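Local coordinates for protein helix-turn-helix transcriptional regulator (PDB 5XHX) that probably binds DNA to regulate transcription as a LuxR-family protein, this chain being its N-terminal ligand-binding domain without the DNA-binding part, at residues G97-L102 against V129-P134; A47-D52 against R139-S144; V133-E138 against L169-I174; D85-V90 against A103-E108. All coordinates share one frame; numbering follows the deposited sequence.

Contact 1 of 4, residues G97-L102 against V129-P134; sequences GGLFHL and VQYNVP
L99 sets its CD1 methyl squarely over the ring of Y131 where two antiparallel strands, 98-101 and 127-134, lie side by side. The methyl is 3.8 Å from the ring centroid and only 7° off the ring normal, a CH-pi contact over the middle of one face. L99 reaches it because CG stands anti to the backbone N (chi1 176°), and leucine offers a branched end that can settle on an aromatic face. This is the tight part, together with the backbone ladder: G98 N to N132 O is 3.1 Å, N132 N to G98 O 2.8 Å, and F100 and Q130 form the next hydrogen-bonded pair. G97, with positive phi, brings its CA to 3.5 Å from N132 O and its N against P134 CG, a close fit that a residue without a side chain allows; the backbone angles of G98 likewise suit a residue without CB.

The other face is packed too, but obliquely: F100 CE2 lies 3.8 Å from N132 ND2, ring and amide planes 61° apart. That amide is steadied by its own strand, Q130 NE2 donating to N132 OD1 at 2.7 Å. The more open side is that of strand 98-101, whose L99, F100 and H101 stay partly exposed while V129 to N132 are buried. H101 touches V129 CG1 through CD2 at 3.7 Å, while its NE2 is bonded to D127.

Strand 98-101 is an edge strand of the sheet within this chain. Helix 153-173 packs against L99, H101 and V129, with Y131 OH bonded to F159 O; helix 86-92 covers the face bearing F100, Q130 and N132, and strand 140-147 follows as the next strand.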
loop_
_atom_site.group_PDB
_atom_site.type_symbol
_atom_site.label_atom_id
_atom_site.label_comp_id
_atom_site.label_asym_id
_atom_site.label_seq_id
_atom_site.Cartn_x
_atom_site.Cartn_y
_atom_site.Cartn_z
ATOM N N GLY A 97 -7.553 4.457 -19.148
ATOM C CA GLY A 97 -8.084 3.673 -18.055
ATOM C C GLY A 97 -9.159 4.441 -17.288
ATOM O O GLY A 97 -9.677 5.458 -17.721
ATOM N N GLY A 98 -9.477 3.926 -16.109
ATOM C CA GLY A 98 -10.499 4.557 -15.306
ATOM C C GLY A 98 -11.401 3.560 -14.621
ATOM O O GLY A 98 -10.988 2.430 -14.331
ATOM N N LEU A 99 -12.632 3.985 -14.333
ATOM C CA LEU A 99 -13.630 3.162 -13.664
ATOM C C LEU A 99 -14.815 3.042 -14.603
ATOM O O LEU A 99 -15.397 4.055 -14.984
ATOM C CB LEU A 99 -14.072 3.778 -12.330
ATOM C CG LEU A 99 -15.193 3.010 -11.626
ATOM C CD1 LEU A 99 -14.716 1.599 -11.141
ATOM C CD2 LEU A 99 -15.720 3.848 -10.482
ATOM N N PHE A 100 -15.180 1.816 -14.967
ATOM C CA PHE A 100 -16.205 1.610 -15.973
ATOM C C PHE A 100 -17.363 0.799 -15.401
ATOM O O PHE A 100 -17.151 -0.176 -14.685
ATOM C CB PHE A 100 -15.600 0.934 -17.224
ATOM C CG PHE A 100 -14.593 1.806 -17.947
ATOM C CD1 PHE A 100 -15.013 2.827 -18.794
ATOM C CD2 PHE A 100 -13.241 1.628 -17.748
ATOM C CE1 PHE A 100 -14.084 3.642 -19.446
ATOM C CE2 PHE A 100 -12.305 2.439 -18.397
ATOM C CZ PHE A 100 -12.725 3.433 -19.248
ATOM N N HIS A 101 -18.579 1.219 -15.738
ATOM C CA HIS A 101 -19.820 0.564 -15.343
ATOM C C HIS A 101 -20.474 -0.027 -16.589
ATOM O O HIS A 101 -20.593 0.654 -17.613
ATOM C CB HIS A 101 -20.763 1.567 -14.660
ATOM C CG HIS A 101 -21.943 0.939 -13.976
ATOM N ND1 HIS A 101 -23.038 1.671 -13.568
ATOM C CD2 HIS A 101 -22.197 -0.345 -13.621
ATOM C CE1 HIS A 101 -23.918 0.866 -13.001
ATOM N NE2 HIS A 101 -23.432 -0.362 -13.018
ATOM N N LEU A 102 -20.893 -1.290 -16.489
ATOM C CA LEU A 102 -21.396 -2.067 -17.625
ATOM C C LEU A 102 -22.324 -1.281 -18.556
ATOM O O LEU A 102 -22.073 -1.181 -19.765
ATOM C CB LEU A 102 -22.115 -3.316 -17.098
ATOM C CG LEU A 102 -22.737 -4.185 -18.200
ATOM C CD1 LEU A 102 -21.621 -4.803 -19.081
ATOM C CD2 LEU A 102 -23.619 -5.262 -17.600
ATOM N N VAL A 129 -18.628 -3.682 -12.636
ATOM C CA VAL A 129 -17.750 -2.528 -12.788
ATOM C C VAL A 129 -16.335 -3.057 -12.893
ATOM O O VAL A 129 -16.038 -4.176 -12.489
ATOM C CB VAL A 129 -17.834 -1.509 -11.626
ATOM C CG1 VAL A 129 -19.235 -0.980 -11.476
ATOM C CG2 VAL A 129 -17.330 -2.155 -10.317
ATOM N N GLN A 130 -15.452 -2.214 -13.407
ATOM C CA GLN A 130 -14.060 -2.595 -13.555
ATOM C C GLN A 130 -13.181 -1.374 -13.324
ATOM O O GLN A 130 -13.432 -0.315 -13.904
ATOM C CB GLN A 130 -13.834 -3.173 -14.959
ATOM C CG GLN A 130 -12.536 -3.875 -15.187
ATOM C CD GLN A 130 -12.497 -4.511 -16.564
ATOM O OE1 GLN A 130 -12.813 -5.689 -16.728
ATOM N NE2 GLN A 130 -12.173 -3.715 -17.557
ATOM N N TYR A 131 -12.134 -1.538 -12.519
ATOM C CA TYR A 131 -11.019 -0.594 -12.509
ATOM C C TYR A 131 -10.009 -1.001 -13.578
ATOM O O TYR A 131 -9.550 -2.146 -13.579
ATOM C CB TYR A 131 -10.324 -0.576 -11.147
ATOM C CG TYR A 131 -11.117 0.046 -10.001
ATOM C CD1 TYR A 131 -11.068 1.421 -9.748
ATOM C CD2 TYR A 131 -11.882 -0.750 -9.162
ATOM C CE1 TYR A 131 -11.774 1.978 -8.670
ATOM C CE2 TYR A 131 -12.576 -0.217 -8.095
ATOM C CZ TYR A 131 -12.518 1.142 -7.853
ATOM O OH TYR A 131 -13.210 1.651 -6.793
ATOM N N ASN A 132 -9.653 -0.062 -14.463
ATOM C CA ASN A 132 -8.702 -0.282 -15.561
ATOM C C ASN A 132 -7.438 0.513 -15.290
ATOM O O ASN A 132 -7.502 1.743 -15.179
ATOM C CB ASN A 132 -9.255 0.182 -16.909
ATOM C CG ASN A 132 -10.246 -0.761 -17.496
ATOM O OD1 ASN A 132 -10.935 -1.472 -16.774
ATOM N ND2 ASN A 132 -10.306 -0.800 -18.832
ATOM N N VAL A 133 -6.303 -0.165 -15.235
ATOM C CA VAL A 133 -5.018 0.467 -14.971
ATOM C C VAL A 133 -4.078 0.149 -16.125
ATOM O O VAL A 133 -3.582 -0.976 -16.235
ATOM C CB VAL A 133 -4.433 0.008 -13.627
ATOM C CG1 VAL A 133 -3.055 0.640 -13.395
ATOM C CG2 VAL A 133 -5.413 0.372 -12.506
ATOM N N PRO A 134 -3.826 1.107 -17.015
ATOM C CA PRO A 134 -2.832 0.898 -18.076
ATOM C C PRO A 134 -1.473 0.555 -17.478
ATOM O O PRO A 134 -1.022 1.184 -16.517
ATOM C CB PRO A 134 -2.805 2.246 -18.811
ATOM C CG PRO A 134 -4.148 2.860 -18.546
ATOM C CD PRO A 134 -4.559 2.381 -17.172
#

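Contact 2 of 4, residues A47-D52 against R139-S144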
loop_
_atom_site.group_PDB
_atom_site.type_symbol
_atom_site.label_atom_id
_atom_site.label_comp_id
_atom_site.label_asym_id
_atom_site.label_seq_id
_atom_site.Cartn_x
_atom_site.Cartn_y
_atom_site.Cartn_z
ATOM N N ALA A 47 -9.326 -10.582 -11.439
ATOM C CA ALA A 47 -8.234 -9.693 -11.807
ATOM C C ALA A 47 -7.523 -10.266 -13.027
ATOM O O ALA A 47 -7.179 -11.452 -13.048
ATOM C CB ALA A 47 -7.248 -9.506 -10.647
ATOM N N LEU A 48 -7.293 -9.427 -14.034
ATOM C CA LEU A 48 -6.754 -9.914 -15.298
ATOM C C LEU A 48 -6.049 -8.780 -16.028
ATOM O O LEU A 48 -6.281 -7.598 -15.759
ATOM C CB LEU A 48 -7.863 -10.535 -16.181
ATOM C CG LEU A 48 -9.034 -9.721 -16.763
ATOM C CD1 LEU A 48 -9.917 -10.610 -17.692
ATOM C CD2 LEU A 48 -9.927 -9.094 -15.662
ATOM N N ILE A 49 -5.197 -9.155 -16.980
ATOM C CA ILE A 49 -4.510 -8.195 -17.831
ATOM C C ILE A 49 -4.966 -8.416 -19.267
ATOM O O ILE A 49 -4.787 -9.509 -19.820
ATOM C CB ILE A 49 -2.984 -8.309 -17.702
ATOM C CG1 ILE A 49 -2.565 -8.048 -16.240
ATOM C CG2 ILE A 49 -2.298 -7.352 -18.667
ATOM C CD1 ILE A 49 -1.062 -8.339 -15.961
ATOM N N PHE A 50 -5.591 -7.392 -19.846
ATOM C CA PHE A 50 -5.919 -7.368 -21.261
ATOM C C PHE A 50 -4.723 -6.836 -22.053
ATOM O O PHE A 50 -3.907 -6.057 -21.545
ATOM C CB PHE A 50 -7.134 -6.473 -21.523
ATOM C CG PHE A 50 -8.436 -7.001 -20.981
ATOM C CD1 PHE A 50 -8.824 -8.313 -21.193
ATOM C CD2 PHE A 50 -9.293 -6.159 -20.275
ATOM C CE1 PHE A 50 -10.054 -8.782 -20.714
ATOM C CE2 PHE A 50 -10.517 -6.616 -19.785
ATOM C CZ PHE A 50 -10.913 -7.922 -20.010
ATOM N N SER A 51 -4.640 -7.248 -23.313
ATOM C CA SER A 51 -3.563 -6.824 -24.197
ATOM C C SER A 51 -3.992 -7.110 -25.630
ATOM O O SER A 51 -5.165 -7.387 -25.900
ATOM C CB SER A 51 -2.253 -7.535 -23.851
ATOM O OG SER A 51 -2.290 -8.891 -24.281
ATOM N N ASP A 52 -3.032 -7.057 -26.554
ATOM C CA ASP A 52 -3.304 -7.456 -27.930
ATOM C C ASP A 52 -3.223 -8.967 -28.129
ATOM O O ASP A 52 -3.460 -9.435 -29.244
ATOM C CB ASP A 52 -2.353 -6.743 -28.897
ATOM C CG ASP A 52 -2.642 -5.257 -29.019
ATOM O OD1 ASP A 52 -3.756 -4.810 -28.649
ATOM O OD2 ASP A 52 -1.749 -4.526 -29.487
ATOM N N ARG A 139 -0.787 -3.087 -22.482
ATOM C CA ARG A 139 -1.419 -3.909 -21.464
ATOM C C ARG A 139 -2.261 -3.051 -20.526
ATOM O O ARG A 139 -1.947 -1.883 -20.274
ATOM C CB ARG A 139 -0.362 -4.695 -20.693
ATOM C CG ARG A 139 0.370 -5.721 -21.569
ATOM C CD ARG A 139 1.396 -6.476 -20.751
ATOM N NE ARG A 139 2.311 -5.526 -20.142
ATOM C CZ ARG A 139 2.830 -5.655 -18.926
ATOM N NH1 ARG A 139 2.519 -6.703 -18.169
ATOM N NH2 ARG A 139 3.644 -4.716 -18.464
ATOM N N THR A 140 -3.361 -3.634 -20.042
ATOM C CA THR A 140 -4.270 -2.969 -19.111
ATOM C C THR A 140 -4.587 -3.935 -17.982
ATOM O O THR A 140 -5.175 -4.999 -18.220
ATOM C CB THR A 140 -5.568 -2.525 -19.791
ATOM O OG1 THR A 140 -5.273 -1.802 -20.989
ATOM C CG2 THR A 140 -6.386 -1.616 -18.853
ATOM N N LEU A 141 -4.198 -3.573 -16.762
ATOM C CA LEU A 141 -4.562 -4.357 -15.586
ATOM C C LEU A 141 -5.977 -3.997 -15.146
ATOM O O LEU A 141 -6.304 -2.819 -14.971
ATOM C CB LEU A 141 -3.565 -4.116 -14.450
ATOM C CG LEU A 141 -3.895 -4.678 -13.065
ATOM C CD1 LEU A 141 -3.941 -6.210 -13.094
ATOM C CD2 LEU A 141 -2.852 -4.228 -12.044
ATOM N N CYS A 142 -6.821 -5.007 -14.953
ATOM C CA CYS A 142 -8.231 -4.750 -14.680
ATOM C C CYS A 142 -8.690 -5.543 -13.474
ATOM O O CYS A 142 -8.346 -6.721 -13.317
ATOM C CB CYS A 142 -9.105 -5.109 -15.876
ATOM S SG CYS A 142 -8.702 -4.174 -17.350
ATOM N N LEU A 143 -9.473 -4.891 -12.629
ATOM C CA LEU A 143 -10.140 -5.546 -11.521
ATOM C C LEU A 143 -11.625 -5.448 -11.814
ATOM O O LEU A 143 -12.200 -4.357 -11.776
ATOM C CB LEU A 143 -9.797 -4.905 -10.171
ATOM C CG LEU A 143 -10.691 -5.426 -9.036
ATOM C CD1 LEU A 143 -10.494 -6.946 -8.827
ATOM C CD2 LEU A 143 -10.422 -4.643 -7.758
ATOM N N SER A 144 -12.230 -6.586 -12.133
ATOM C CA SER A 144 -13.656 -6.652 -12.404
ATOM C C SER A 144 -14.380 -7.019 -11.122
ATOM O O SER A 144 -13.953 -7.926 -10.408
ATOM C CB SER A 144 -13.950 -7.700 -13.489
ATOM O OG SER A 144 -15.252 -8.238 -13.288
#
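L48 and F50 pair with C142 and T140 through four backbone hydrogen bonds, the ladder of two antiparallel strands inside the sheet. C142 N to L48 O is 2.8 Å and T140 N to F50 O 2.9 Å, with the reciprocal bonds closing each pair. Between them, CA-H...O contacts fill in, as from I49 CA to T140 O at 3.3 Å.

Sulfur and ring meet on one face of the sheet. C142 SG lies 3.6 Å from F50 CD2 and oblique to the ring, 61° off its normal; SG stands anti to the carbonyl carbon, beside the backbone N (chi1 -60°), which carries it to the ring. L48, two residues back from F50, rests CG over one face of this ring, toward its rim; a small polarisable sulfur suits the buried place beside the phenyl. Y88 of helix 86-92 adds an edge-to-face stack on F50.

Aliphatic packing occupies the other face. I49 CG1 touches L141 CD1 at 3.9 Å, and CG2 crosses the stem of R139 at CB. R139 CG touches S51 CB, while NE pairs with D136.

The ladder satisfies the backbone of L48, F50, T140 and C142, and flanking strands bond the alternate residues A47, I49, L141 and L143; the side chains add mainly apolar contact, as befits buried strands.

Contact 3 of 4, residues V133-E138 against L169-I174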
loop_
_atom_site.group_PDB
_atom_site.type_symbol
_atom_site.label_atom_id
_atom_site.label_comp_id
_atom_site.label_asym_id
_atom_site.label_seq_id
_atom_site.Cartn_x
_atom_site.Cartn_y
_atom_site.Cartn_z
ATOM N N VAL A 133 -6.303 -0.165 -15.235
ATOM C CA VAL A 133 -5.018 0.467 -14.971
ATOM C C VAL A 133 -4.078 0.149 -16.125
ATOM O O VAL A 133 -3.582 -0.976 -16.235
ATOM C CB VAL A 133 -4.433 0.008 -13.627
ATOM C CG1 VAL A 133 -3.055 0.640 -13.395
ATOM C CG2 VAL A 133 -5.413 0.372 -12.506
ATOM N N PRO A 134 -3.826 1.107 -17.015
ATOM C CA PRO A 134 -2.832 0.898 -18.076
ATOM C C PRO A 134 -1.473 0.555 -17.478
ATOM O O PRO A 134 -1.022 1.184 -16.517
ATOM C CB PRO A 134 -2.805 2.246 -18.811
ATOM C CG PRO A 134 -4.148 2.860 -18.546
ATOM C CD PRO A 134 -4.559 2.381 -17.172
ATOM N N LEU A 135 -0.845 -0.484 -18.022
ATOM C CA LEU A 135 0.487 -0.882 -17.580
ATOM C C LEU A 135 1.572 -0.391 -18.510
ATOM O O LEU A 135 2.690 -0.108 -18.062
ATOM C CB LEU A 135 0.594 -2.403 -17.469
ATOM C CG LEU A 135 -0.251 -3.018 -16.370
ATOM C CD1 LEU A 135 0.067 -4.503 -16.204
ATOM C CD2 LEU A 135 -0.042 -2.240 -15.072
ATOM N N ASP A 136 1.257 -0.289 -19.791
ATOM C CA ASP A 136 2.167 0.272 -20.770
ATOM C C ASP A 136 1.322 0.607 -21.993
ATOM O O ASP A 136 0.100 0.766 -21.887
ATOM C CB ASP A 136 3.320 -0.700 -21.064
ATOM C CG ASP A 136 2.829 -2.050 -21.550
ATOM O OD1 ASP A 136 2.291 -2.105 -22.671
ATOM O OD2 ASP A 136 2.974 -3.050 -20.816
ATOM N N GLY A 137 1.965 0.694 -23.158
ATOM C CA GLY A 137 1.231 1.031 -24.360
ATOM C C GLY A 137 0.261 -0.040 -24.814
ATOM O O GLY A 137 -0.637 0.254 -25.614
ATOM N N GLU A 138 0.413 -1.273 -24.332
ATOM C CA GLU A 138 -0.451 -2.352 -24.803
ATOM C C GLU A 138 -1.270 -3.031 -23.715
ATOM O O GLU A 138 -2.360 -3.526 -24.009
ATOM C CB GLU A 138 0.373 -3.431 -25.526
ATOM C CG GLU A 138 -0.491 -4.535 -26.168
ATOM C CD GLU A 138 0.255 -5.845 -26.321
ATOM O OE1 GLU A 138 -0.403 -6.907 -26.452
ATOM O OE2 GLU A 138 1.506 -5.816 -26.300
ATOM N N LEU A 169 -2.678 0.867 -5.528
ATOM C CA LEU A 169 -2.413 -0.476 -5.029
ATOM C C LEU A 169 -2.291 -1.479 -6.171
ATOM O O LEU A 169 -1.388 -2.320 -6.181
ATOM C CB LEU A 169 -3.554 -0.903 -4.103
ATOM C CG LEU A 169 -3.411 -1.186 -2.621
ATOM C CD1 LEU A 169 -4.639 -1.989 -2.202
ATOM C CD2 LEU A 169 -2.131 -1.943 -2.336
ATOM N N MET A 170 -3.254 -1.453 -7.102
ATOM C CA MET A 170 -3.230 -2.392 -8.226
ATOM C C MET A 170 -1.913 -2.301 -8.979
ATOM O O MET A 170 -1.283 -3.320 -9.274
ATOM C CB MET A 170 -4.411 -2.123 -9.168
ATOM C CG MET A 170 -5.765 -2.428 -8.535
ATOM S SD MET A 170 -7.148 -1.916 -9.564
ATOM C CE MET A 170 -6.709 -2.848 -11.067
ATOM N N LYS A 171 -1.479 -1.077 -9.283
ATOM C CA LYS A 171 -0.225 -0.884 -10.006
ATOM C C LYS A 171 0.949 -1.471 -9.227
ATOM O O LYS A 171 1.811 -2.148 -9.801
ATOM C CB LYS A 171 -0.016 0.613 -10.278
ATOM C CG LYS A 171 1.241 0.962 -11.078
ATOM C CD LYS A 171 1.326 0.181 -12.388
ATOM C CE LYS A 171 2.240 0.865 -13.404
ATOM N NZ LYS A 171 1.526 1.951 -14.157
ATOM N N LYS A 172 0.971 -1.269 -7.904
ATOM C CA LYS A 172 2.072 -1.803 -7.109
ATOM C C LYS A 172 2.012 -3.322 -7.023
ATOM O O LYS A 172 3.056 -3.981 -6.971
ATOM C CB LYS A 172 2.066 -1.171 -5.712
ATOM C CG LYS A 172 2.460 0.305 -5.722
ATOM C CD LYS A 172 3.840 0.477 -6.351
ATOM C CE LYS A 172 4.261 1.937 -6.413
ATOM N NZ LYS A 172 3.778 2.637 -7.637
ATOM N N ARG A 173 0.810 -3.900 -7.057
ATOM C CA ARG A 173 0.713 -5.357 -6.997
ATOM C C ARG A 173 1.445 -6.043 -8.153
ATOM O O ARG A 173 1.889 -7.183 -7.991
ATOM C CB ARG A 173 -0.763 -5.772 -6.933
ATOM C CG ARG A 173 -1.054 -7.249 -7.179
ATOM C CD ARG A 173 -0.410 -8.191 -6.156
ATOM N NE ARG A 173 -0.760 -9.583 -6.437
ATOM C CZ ARG A 173 -0.594 -10.600 -5.590
ATOM N NH1 ARG A 173 -0.071 -10.398 -4.389
ATOM N NH2 ARG A 173 -0.962 -11.829 -5.944
ATOM N N ILE A 174 1.639 -5.360 -9.288
ATOM C CA ILE A 174 2.307 -5.972 -10.444
ATOM C C ILE A 174 3.700 -6.485 -10.091
ATOM O O ILE A 174 4.148 -7.512 -10.621
ATOM C CB ILE A 174 2.383 -4.972 -11.613
ATOM C CG1 ILE A 174 1.007 -4.771 -12.225
ATOM C CG2 ILE A 174 3.367 -5.456 -12.681
ATOM C CD1 ILE A 174 0.277 -6.056 -12.448
#
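V133 and L135 meet M170, K171 and I174 through methyls and methylenes, with no aromatic or planar group between them; the flat groups stand to one side. The carboxylate of D136 takes E138 N at OD1 on its anti side, 25° out of plane, which makes an Asx turn, and OD2 forms a salt bridge with R139. On the helix, the guanidinium of R173 is held outside this contact by E177 and by the backbone oxygens of L23 and R25.

The touching groups are aliphatic. V133 CG2 meets M170 CE at 3.8 Å, the two side chains slanting past one another; a methionine, bent at chi3 (56°), can curl its terminal methyl around to the beta-branched valine. L135 and I174 come tip to tip, CD2 to CG1 4.0 Å. K171 instead runs antiparallel to L135, its CD lying 3.9 Å from L135 CD2. Bends at chi2 and chi4 carry NZ on toward P134 O, 3.6 Å away, which is too long to count as a hydrogen bond.

The end of strand 127-134 and the loop after it are thereby joined to the C-terminal part of helix 153-173. The chemistry is that of a hydrophobic seam with a charged rim: valine, leucine, methionine and isoleucine supply the grip, while lysine contributes its methylenes inward and leaves its ammonium near a carbonyl, where a weak electrostatic attraction is probable.

Contact 4 of 4, residues D85-V90 against A103-E108; sequences DPFYQV and ADIVSE
P86, F87 and V90, on one side of helix 86-92, receive I105 from the short, weakly bonded helix around 102-105. Helix 86-92 begins at its N-cap, D85, and belongs to the helical layer over one face of the antiparallel sheet, in the alpha-beta-alpha architecture of LuxR-family ligand-binding domains.

Apolar packing dominates. I105 CD1 sits above the centre of the F87 ring, 3.5 Å from the centroid and 12° off the normal, a close CH-pi contact made as the side chains cross at about a right angle. The isoleucine's two branches share the work: with CG1 turned between the backbone N and the carbonyl carbon (chi1 70°), CD1 extends to the ring, while CG2 meets V90 CG2 at 4.0 Å. P86 CB also touches I105 CD1, and V106 CG1 lies beside P86 CG, the two pointing the same way. F100 backs F87, V90 and I105 from the sheet.

Polar bonds organise the helix start. D85 OD1 accepts from F87 N at 2.8 Å, the N-H coming from above the carboxylate plane, and OD2 is held by Y77 OH. Proline suits the first turn, where the backbone nitrogens have no helical carbonyl one turn before them to bond, so its lack of an N-H costs nothing, and its rigid ring offers a firm surface to I105.

One water bridges the segments, donating to P86 O at 2.9 Å and to I105 O at 2.8 Å.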
loop_
_atom_site.group_PDB
_atom_site.type_symbol
_atom_site.label_atom_id
_atom_site.label_comp_id
_atom_site.label_asym_id
_atom_site.label_seq_id
_atom_site.Cartn_x
_atom_site.Cartn_y
_atom_site.Cartn_z
ATOM N N ASP A 85 -16.238 -9.254 -24.822
ATOM C CA ASP A 85 -16.425 -8.683 -23.494
ATOM C C ASP A 85 -16.342 -7.170 -23.625
ATOM O O ASP A 85 -15.279 -6.638 -23.977
ATOM C CB ASP A 85 -15.370 -9.221 -22.535
ATOM C CG ASP A 85 -15.529 -8.686 -21.097
ATOM O OD1 ASP A 85 -16.303 -7.738 -20.873
ATOM O OD2 ASP A 85 -14.825 -9.205 -20.210
ATOM N N PRO A 86 -17.432 -6.447 -23.354
ATOM C CA PRO A 86 -17.370 -4.973 -23.437
ATOM C C PRO A 86 -16.242 -4.368 -22.609
ATOM O O PRO A 86 -15.709 -3.308 -22.968
ATOM C CB PRO A 86 -18.759 -4.525 -22.943
ATOM C CG PRO A 86 -19.372 -5.712 -22.271
ATOM C CD PRO A 86 -18.742 -6.941 -22.899
ATOM N N PHE A 87 -15.813 -5.044 -21.547
ATOM C CA PHE A 87 -14.727 -4.503 -20.737
ATOM C C PHE A 87 -13.366 -4.697 -21.398
ATOM O O PHE A 87 -12.449 -3.898 -21.158
ATOM C CB PHE A 87 -14.758 -5.126 -19.343
ATOM C CG PHE A 87 -15.872 -4.581 -18.490
ATOM C CD1 PHE A 87 -15.706 -3.373 -17.822
ATOM C CD2 PHE A 87 -17.096 -5.238 -18.396
ATOM C CE1 PHE A 87 -16.736 -2.846 -17.037
ATOM C CE2 PHE A 87 -18.144 -4.699 -17.617
ATOM C CZ PHE A 87 -17.950 -3.509 -16.941
ATOM N N TYR A 88 -13.209 -5.726 -22.238
ATOM C CA TYR A 88 -11.988 -5.802 -23.040
ATOM C C TYR A 88 -11.962 -4.691 -24.080
ATOM O O TYR A 88 -10.940 -4.031 -24.273
ATOM C CB TYR A 88 -11.854 -7.155 -23.731
ATOM C CG TYR A 88 -10.872 -7.081 -24.892
ATOM C CD1 TYR A 88 -9.499 -6.999 -24.655
ATOM C CD2 TYR A 88 -11.314 -7.039 -26.204
ATOM C CE1 TYR A 88 -8.589 -6.922 -25.698
ATOM C CE2 TYR A 88 -10.396 -6.958 -27.279
ATOM C CZ TYR A 88 -9.036 -6.898 -27.003
ATOM O OH TYR A 88 -8.104 -6.812 -28.005
ATOM N N GLN A 89 -13.085 -4.472 -24.760
ATOM C CA GLN A 89 -13.112 -3.476 -25.824
ATOM C C GLN A 89 -12.839 -2.069 -25.285
ATOM O O GLN A 89 -12.143 -1.276 -25.928
ATOM C CB GLN A 89 -14.458 -3.537 -26.557
ATOM C CG GLN A 89 -14.663 -4.825 -27.403
ATOM C CD GLN A 89 -13.683 -4.969 -28.597
ATOM O OE1 GLN A 89 -13.060 -3.996 -29.041
ATOM N NE2 GLN A 89 -13.567 -6.198 -29.132
ATOM N N VAL A 90 -13.374 -1.745 -24.102
ATOM C CA VAL A 90 -13.116 -0.427 -23.522
ATOM C C VAL A 90 -11.637 -0.280 -23.150
ATOM O O VAL A 90 -11.081 0.829 -23.203
ATOM C CB VAL A 90 -14.067 -0.179 -22.325
ATOM C CG1 VAL A 90 -13.467 -0.717 -21.032
ATOM C CG2 VAL A 90 -14.430 1.307 -22.186
ATOM N N ALA A 103 -23.395 -0.704 -18.002
ATOM C CA ALA A 103 -24.404 -0.031 -18.821
ATOM C C ALA A 103 -23.829 1.089 -19.681
ATOM O O ALA A 103 -24.362 1.373 -20.759
ATOM C CB ALA A 103 -25.518 0.527 -17.936
ATOM N N ASP A 104 -22.738 1.724 -19.247
ATOM C CA ASP A 104 -22.158 2.830 -20.006
ATOM C C ASP A 104 -21.323 2.388 -21.217
ATOM O O ASP A 104 -20.990 3.237 -22.054
ATOM C CB ASP A 104 -21.273 3.696 -19.088
ATOM C CG ASP A 104 -22.074 4.418 -17.992
ATOM O OD1 ASP A 104 -23.262 4.722 -18.206
ATOM O OD2 ASP A 104 -21.497 4.690 -16.917
ATOM N N ILE A 105 -20.972 1.105 -21.345
ATOM C CA ILE A 105 -19.961 0.676 -22.309
ATOM C C ILE A 105 -20.434 -0.420 -23.252
ATOM O O ILE A 105 -19.652 -0.869 -24.095
ATOM C CB ILE A 105 -18.669 0.216 -21.601
ATOM C CG1 ILE A 105 -18.927 -1.105 -20.856
ATOM C CG2 ILE A 105 -18.135 1.321 -20.675
ATOM C CD1 ILE A 105 -17.663 -1.748 -20.294
ATOM N N VAL A 106 -21.651 -0.893 -23.130
ATOM C CA VAL A 106 -22.111 -1.968 -24.003
ATOM C C VAL A 106 -22.495 -1.424 -25.375
ATOM O O VAL A 106 -22.868 -0.253 -25.541
ATOM C CB VAL A 106 -23.286 -2.727 -23.354
ATOM C CG1 VAL A 106 -22.791 -3.591 -22.222
ATOM C CG2 VAL A 106 -24.353 -1.759 -22.857
ATOM N N SER A 107 -22.378 -2.290 -26.380
ATOM C CA SER A 107 -23.060 -2.099 -27.649
ATOM C C SER A 107 -24.519 -2.514 -27.493
ATOM O O SER A 107 -24.918 -3.098 -26.486
ATOM C CB SER A 107 -22.403 -2.928 -28.751
ATOM O OG SER A 107 -20.997 -2.764 -28.751
ATOM N N GLU A 108 -25.322 -2.230 -28.518
ATOM C CA GLU A 108 -26.735 -2.596 -28.453
ATOM C C GLU A 108 -26.951 -4.095 -28.634
ATOM O O GLU A 108 -27.857 -4.663 -28.008
ATOM C CB GLU A 108 -27.532 -1.803 -29.489
ATOM C CG GLU A 108 -27.822 -0.369 -29.066
ATOM C CD GLU A 108 -29.076 -0.250 -28.207
ATOM O OE1 GLU A 108 -29.623 0.871 -28.085
ATOM O OE2 GLU A 108 -29.531 -1.292 -27.667
HETATM O O HOH W 1 -16.970 -1.408 -24.783
#

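How the contacts relate
Contacts 1 and 2 are two steps across the same sheet, their centres 10 Å apart, and strands 127-134 and 140-147 join them directly: V133 N lies 2.7 Å from L141 O, a probable hydrogen bond. Contact 3 shares V133 and P134 with contact 1 and ties the strand's end to helix 153-173 on one face. Contact 4 belongs to the other face, about 21 Å from contact 3 between centres; F87 and V90 reach contact 1, and F50 of contact 2 touches F87 and Y88. No ligand is bound within these contacts; LuxR-family relatives bind their signals between the sheet and helices on one side, consistent with contact 4's layer.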